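Local atomic coordinates of putative glycosyl hydrolase (Bacteroides thetaiotaomicron VPI-5482, PDB entry 3K11), a protein that probably hydrolyses glycosidic bonds in carbohydrates, as a putative glycosyl hydrolase of family 88 whose substrate is not established. Residues M214-K219 and L279-E284; E228-F233 and Y286-K291. One frame throughout, in Å; residues are numbered along the deposited sequence.

Contact 1. Residues M214-K219 and L279-E284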
loop_
_atom_site.group_PDB
_atom_site.type_symbol
_atom_site.label_atom_id
_atom_site.label_comp_id
_atom_site.label_asym_id
_atom_site.label_seq_id
_atom_site.Cartn_x
_atom_site.Cartn_y
_atom_site.Cartn_z
HETATM N N MSE A 214 11.354 -6.729 38.332
HETATM C CA MSE A 214 11.593 -7.608 39.481
HETATM C C MSE A 214 13.056 -7.982 39.591
HETATM O O MSE A 214 13.527 -8.241 40.710
HETATM C CB MSE A 214 10.808 -8.914 39.454
HETATM C CG MSE A 214 9.500 -8.947 40.076
HETATM SE SE MSE A 214 9.240 -8.227 41.816
HETATM C CE MSE A 214 9.345 -9.661 42.955
ATOM N N SER A 215 13.792 -8.011 38.468
ATOM C CA SER A 215 15.233 -8.262 38.556
ATOM C C SER A 215 15.935 -7.182 39.365
ATOM O O SER A 215 16.984 -7.436 39.934
ATOM C CB SER A 215 15.885 -8.393 37.167
ATOM O OG SER A 215 16.180 -7.133 36.606
ATOM N N ARG A 216 15.366 -5.979 39.408
ATOM C CA ARG A 216 15.900 -4.852 40.167
ATOM C C ARG A 216 15.423 -4.861 41.616
ATOM O O ARG A 216 16.095 -4.332 42.520
ATOM C CB ARG A 216 15.460 -3.515 39.540
ATOM C CG ARG A 216 15.851 -3.303 38.090
ATOM C CD ARG A 216 15.313 -1.991 37.558
ATOM N NE ARG A 216 15.889 -0.881 38.309
ATOM C CZ ARG A 216 15.236 0.210 38.749
ATOM N NH1 ARG A 216 13.918 0.421 38.553
ATOM N NH2 ARG A 216 15.927 1.119 39.422
ATOM N N TYR A 217 14.272 -5.480 41.843
ATOM C CA TYR A 217 13.591 -5.435 43.152
ATOM C C TYR A 217 13.970 -6.573 44.063
ATOM O O TYR A 217 14.047 -6.394 45.286
ATOM C CB TYR A 217 12.090 -5.470 42.920
ATOM C CG TYR A 217 11.216 -5.219 44.126
ATOM C CD1 TYR A 217 10.886 -3.928 44.513
ATOM C CD2 TYR A 217 10.648 -6.265 44.806
ATOM C CE1 TYR A 217 10.066 -3.690 45.570
ATOM C CE2 TYR A 217 9.823 -6.054 45.852
ATOM C CZ TYR A 217 9.551 -4.762 46.269
ATOM O OH TYR A 217 8.687 -4.558 47.331
ATOM N N ASP A 218 14.186 -7.744 43.485
ATOM C CA ASP A 218 14.616 -8.908 44.234
ATOM C C ASP A 218 16.110 -9.166 43.904
ATOM O O ASP A 218 16.447 -9.784 42.912
ATOM C CB ASP A 218 13.693 -10.082 43.900
ATOM C CG ASP A 218 14.043 -11.343 44.642
ATOM O OD1 ASP A 218 15.095 -11.369 45.293
ATOM O OD2 ASP A 218 13.248 -12.304 44.549
ATOM N N LYS A 219 16.980 -8.668 44.769
ATOM C CA LYS A 219 18.443 -8.771 44.630
ATOM C C LYS A 219 18.920 -10.212 44.367
ATOM O O LYS A 219 19.742 -10.488 43.455
ATOM C CB LYS A 219 19.084 -8.248 45.930
ATOM N N LEU A 279 15.130 -2.754 27.525
ATOM C CA LEU A 279 16.409 -2.100 27.295
ATOM C C LEU A 279 16.787 -1.039 28.369
ATOM O O LEU A 279 17.981 -0.735 28.592
ATOM C CB LEU A 279 16.488 -1.573 25.861
ATOM C CG LEU A 279 16.583 -2.611 24.768
ATOM C CD1 LEU A 279 16.273 -1.959 23.461
ATOM C CD2 LEU A 279 17.949 -3.342 24.748
ATOM N N ASP A 280 15.780 -0.497 29.067
ATOM C CA ASP A 280 16.047 0.358 30.218
ATOM C C ASP A 280 16.682 -0.417 31.354
ATOM O O ASP A 280 17.361 0.155 32.186
ATOM C CB ASP A 280 14.741 0.965 30.742
ATOM C CG ASP A 280 14.232 2.137 29.891
ATOM O OD1 ASP A 280 14.991 2.702 29.053
ATOM O OD2 ASP A 280 13.040 2.526 30.109
ATOM N N VAL A 281 16.441 -1.721 31.426
ATOM C CA VAL A 281 16.904 -2.530 32.582
ATOM C C VAL A 281 18.179 -3.322 32.281
ATOM O O VAL A 281 19.070 -3.445 33.124
ATOM C CB VAL A 281 15.790 -3.485 33.020
ATOM C CG1 VAL A 281 16.257 -4.412 34.102
ATOM C CG2 VAL A 281 14.541 -2.704 33.519
ATOM N N LEU A 282 18.283 -3.891 31.082
ATOM C CA LEU A 282 19.417 -4.746 30.769
ATOM C C LEU A 282 20.735 -4.007 30.892
ATOM O O LEU A 282 20.875 -2.925 30.337
ATOM C CB LEU A 282 19.380 -5.273 29.321
ATOM C CG LEU A 282 18.269 -6.253 28.948
ATOM C CD1 LEU A 282 18.423 -6.679 27.488
ATOM C CD2 LEU A 282 18.235 -7.494 29.939
ATOM N N PRO A 283 21.718 -4.637 31.535
ATOM C CA PRO A 283 23.095 -4.139 31.496
ATOM C C PRO A 283 23.523 -3.957 30.068
ATOM O O PRO A 283 23.105 -4.723 29.216
ATOM C CB PRO A 283 23.888 -5.263 32.153
ATOM C CG PRO A 283 22.916 -5.910 33.079
ATOM C CD PRO A 283 21.582 -5.832 32.391
ATOM N N GLU A 284 24.389 -2.986 29.795
ATOM C CA GLU A 284 24.759 -2.737 28.417
ATOM C C GLU A 284 25.607 -3.846 27.825
ATOM O O GLU A 284 25.624 -3.990 26.623
ATOM C CB GLU A 284 25.477 -1.414 28.285
ATOM C CG GLU A 284 24.556 -0.282 28.699
ATOM C CD GLU A 284 24.742 0.965 27.877
ATOM O OE1 GLU A 284 25.898 1.266 27.499
ATOM O OE2 GLU A 284 23.722 1.646 27.624
#
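Val-281, near the C-terminal end of helix 265-281, points toward the last turn of helix 202-217 and meets two neighbouring side chains there, Ser-215 and Arg-216. The tighter half lies at the serine: CG1 of Val-281 stands 3.7 Å from OG of Ser-215. That hydroxyl is turned between its own backbone N and carbonyl carbon (chi1 83°), where it also hydrogen-bonds to the carbonyl O of Ala-212 one turn back, so its polar need is met within its helix while the oxygen makes a plain van der Waals contact with the methyl group. Tyr-225 and Leu-226 of helix 222-240 also pack on Ser-215, which is buried.

The other half is loose. Arg-216 crosses Val-281 obliquely with its aliphatic stem, CG lying 4.2 Å from CG1 and CD the same distance from CG2 of the valine. The chain bends about its CG-CD bond (chi3 62°), and NH1 of the exposed guanidinium group hydrogen-bonds to OE1 of Gln-213 in the same helix. Only 94 Å² is buried between the segments. The contact joins two helices near their C-terminal ends, in what is probably the (alpha/alpha) toroid of the six-hairpin glycosidase clan.

Contact 2. Residues E228-F233 and Y286-K291; sequences EAVKQF and YPQRPK
Val-230 of helix 222-240 packs against Tyr-286 and Gln-288, in the turn that leads into helix 289-304, within the helical toroid expected of a six-hairpin glycosidase. The cross-segment contacts are van der Waals, and both branches of the valine take part. Its CG1, anti to the backbone N (chi1 171°), presses on the start of the glutamine chain, 3.5 Å from CB of Gln-288; the two side chains cross at about a right angle. The other branch, CG2, approaches the tyrosine ring obliquely, 3.8 Å from CE2 of Tyr-286, as the two side chains run past each other in opposite directions. The tyrosine side chain also touches Leu-226 and Ala-227, one turn earlier in the helix, and one face of its ring carries CD of Pro-287, offset toward the rim.

Backbone bonding sets the shape of 286-291: a type I beta turn from Tyr-286 to Arg-289, closed by N of Arg-289 on O of Tyr-286 at 3.0 Å, brings the tyrosine and the glutamine to the same valine.

Side-chain polar bonds lie away from this interface. OE2 of Glu-228 makes a salt bridge to Arg-183, and Gln-232 ties to Gly-187 and Phe-189. Glu-228 and Gln-232 also join directly: NE2 of Gln-232 donates in its amide plane to OE2 of Glu-228, on the anti side of the carboxylate but tilted out of its plane, at 2.9 Å and 160°.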
loop_
_atom_site.group_PDB
_atom_site.type_symbol
_atom_site.label_atom_id
_atom_site.label_comp_id
_atom_site.label_asym_id
_atom_site.label_seq_id
_atom_site.Cartn_x
_atom_site.Cartn_y
_atom_site.Cartn_z
ATOM N N GLU A 228 14.853 -14.520 32.301
ATOM C CA GLU A 228 13.456 -14.839 31.939
ATOM C C GLU A 228 12.841 -13.739 31.108
ATOM O O GLU A 228 12.150 -14.024 30.125
ATOM C CB GLU A 228 12.630 -15.101 33.184
ATOM C CG GLU A 228 11.178 -15.552 32.913
ATOM C CD GLU A 228 11.080 -16.887 32.194
ATOM O OE1 GLU A 228 12.089 -17.640 32.130
ATOM O OE2 GLU A 228 9.974 -17.190 31.710
ATOM N N ALA A 229 13.120 -12.483 31.450
ATOM C CA ALA A 229 12.621 -11.358 30.628
ATOM C C ALA A 229 13.089 -11.445 29.177
ATOM O O ALA A 229 12.301 -11.306 28.218
ATOM C CB ALA A 229 13.021 -10.026 31.277
ATOM N N VAL A 230 14.381 -11.715 29.000
ATOM C CA VAL A 230 14.945 -11.904 27.655
ATOM C C VAL A 230 14.363 -13.126 26.912
ATOM O O VAL A 230 14.040 -13.069 25.720
ATOM C CB VAL A 230 16.487 -11.948 27.710
ATOM C CG1 VAL A 230 17.106 -12.356 26.355
ATOM C CG2 VAL A 230 17.017 -10.533 28.118
ATOM N N LYS A 231 14.245 -14.228 27.624
ATOM C CA LYS A 231 13.700 -15.453 27.056
ATOM C C LYS A 231 12.295 -15.222 26.546
ATOM O O LYS A 231 11.942 -15.619 25.445
ATOM C CB LYS A 231 13.680 -16.527 28.153
ATOM C CG LYS A 231 13.214 -17.902 27.668
ATOM C CD LYS A 231 13.099 -18.931 28.800
ATOM C CE LYS A 231 12.464 -20.285 28.256
ATOM N NZ LYS A 231 11.810 -21.056 29.324
ATOM N N GLN A 232 11.453 -14.584 27.357
ATOM C CA GLN A 232 10.115 -14.213 26.880
ATOM C C GLN A 232 10.205 -13.360 25.647
ATOM O O GLN A 232 9.540 -13.604 24.632
ATOM C CB GLN A 232 9.382 -13.398 27.958
ATOM C CG GLN A 232 8.993 -14.220 29.183
ATOM C CD GLN A 232 7.934 -15.268 28.933
ATOM O OE1 GLN A 232 7.109 -15.123 28.056
ATOM N NE2 GLN A 232 7.951 -16.322 29.752
ATOM N N PHE A 233 11.007 -12.320 25.731
ATOM C CA PHE A 233 11.068 -11.399 24.573
ATOM C C PHE A 233 11.367 -12.158 23.300
ATOM O O PHE A 233 10.700 -11.988 22.290
ATOM C CB PHE A 233 12.111 -10.312 24.796
ATOM C CG PHE A 233 12.078 -9.223 23.746
ATOM C CD1 PHE A 233 12.783 -9.352 22.536
ATOM C CD2 PHE A 233 11.368 -8.064 23.957
ATOM C CE1 PHE A 233 12.725 -8.368 21.572
ATOM C CE2 PHE A 233 11.301 -7.049 22.922
ATOM C CZ PHE A 233 11.961 -7.218 21.769
ATOM N N TYR A 286 24.913 -7.102 28.584
ATOM C CA TYR A 286 24.152 -8.315 28.764
ATOM C C TYR A 286 24.334 -9.155 27.503
ATOM O O TYR A 286 24.208 -8.623 26.385
ATOM C CB TYR A 286 22.693 -8.028 29.077
ATOM C CG TYR A 286 22.006 -9.268 29.590
ATOM C CD1 TYR A 286 22.153 -9.647 30.891
ATOM C CD2 TYR A 286 21.230 -10.060 28.755
ATOM C CE1 TYR A 286 21.578 -10.808 31.390
ATOM C CE2 TYR A 286 20.614 -11.234 29.246
ATOM C CZ TYR A 286 20.806 -11.603 30.562
ATOM O OH TYR A 286 20.261 -12.751 31.116
ATOM N N PRO A 287 24.599 -10.469 27.666
ATOM C CA PRO A 287 24.979 -11.229 26.463
ATOM C C PRO A 287 23.920 -11.340 25.396
ATOM O O PRO A 287 24.276 -11.416 24.226
ATOM C CB PRO A 287 25.392 -12.608 27.032
ATOM C CG PRO A 287 24.862 -12.676 28.352
ATOM C CD PRO A 287 24.713 -11.293 28.884
ATOM N N GLN A 288 22.633 -11.353 25.765
ATOM C CA GLN A 288 21.587 -11.338 24.713
ATOM C C GLN A 288 21.084 -9.921 24.302
ATOM O O GLN A 288 20.162 -9.798 23.493
ATOM C CB GLN A 288 20.394 -12.195 25.167
ATOM C CG GLN A 288 20.615 -13.718 25.019
ATOM C CD GLN A 288 21.831 -14.227 25.768
ATOM O OE1 GLN A 288 21.844 -14.299 27.000
ATOM N NE2 GLN A 288 22.880 -14.598 25.005
ATOM N N ARG A 289 21.666 -8.860 24.848
ATOM C CA ARG A 289 21.214 -7.523 24.495
ATOM C C ARG A 289 21.266 -7.254 23.004
ATOM O O ARG A 289 20.370 -6.611 22.480
ATOM C CB ARG A 289 21.972 -6.461 25.266
ATOM C CG ARG A 289 21.460 -4.994 25.041
ATOM C CD ARG A 289 22.263 -4.063 25.871
ATOM N NE ARG A 289 21.830 -2.668 25.849
ATOM C CZ ARG A 289 22.196 -1.782 24.931
ATOM N NH1 ARG A 289 22.889 -2.135 23.871
ATOM N NH2 ARG A 289 21.802 -0.540 25.038
ATOM N N PRO A 290 22.324 -7.695 22.300
ATOM C CA PRO A 290 22.350 -7.436 20.850
ATOM C C PRO A 290 21.138 -7.918 20.043
ATOM O O PRO A 290 20.678 -7.240 19.117
ATOM C CB PRO A 290 23.672 -8.088 20.426
ATOM C CG PRO A 290 24.521 -7.881 21.614
ATOM C CD PRO A 290 23.605 -8.260 22.752
ATOM N N LYS A 291 20.628 -9.091 20.394
ATOM C CA LYS A 291 19.459 -9.663 19.736
ATOM C C LYS A 291 18.202 -8.866 20.021
ATOM O O LYS A 291 17.329 -8.724 19.156
ATOM C CB LYS A 291 19.250 -11.109 20.189
ATOM C CG LYS A 291 20.200 -12.085 19.536
ATOM C CD LYS A 291 19.787 -13.509 19.802
ATOM C CE LYS A 291 20.736 -14.463 19.116
ATOM N NZ LYS A 291 20.378 -15.868 19.517
#

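Contacts 1 and 2 have centres about 12 Å apart and join the same two helix pairs: helices 202-217 and 222-240 on one side, 265-281 and 289-304 on the other. Each pair is consecutive in the chain, so the segments alternate along the sequence. Leu-282 links the contacts directly, its CD2 packing 3.7 Å from CG2 of Val-230. Arg-289 adds a second link, with CG 3.9 Å from CD2 of Leu-279 and CD 3.4 Å from the carbonyl O of Glu-284. Both contacts lie well out from the chain centre, by about 19 and 21 Å. A bound 1,2-ethanediol, probably from the crystallisation liquor, sits about 6 Å from the Val-281 side chain.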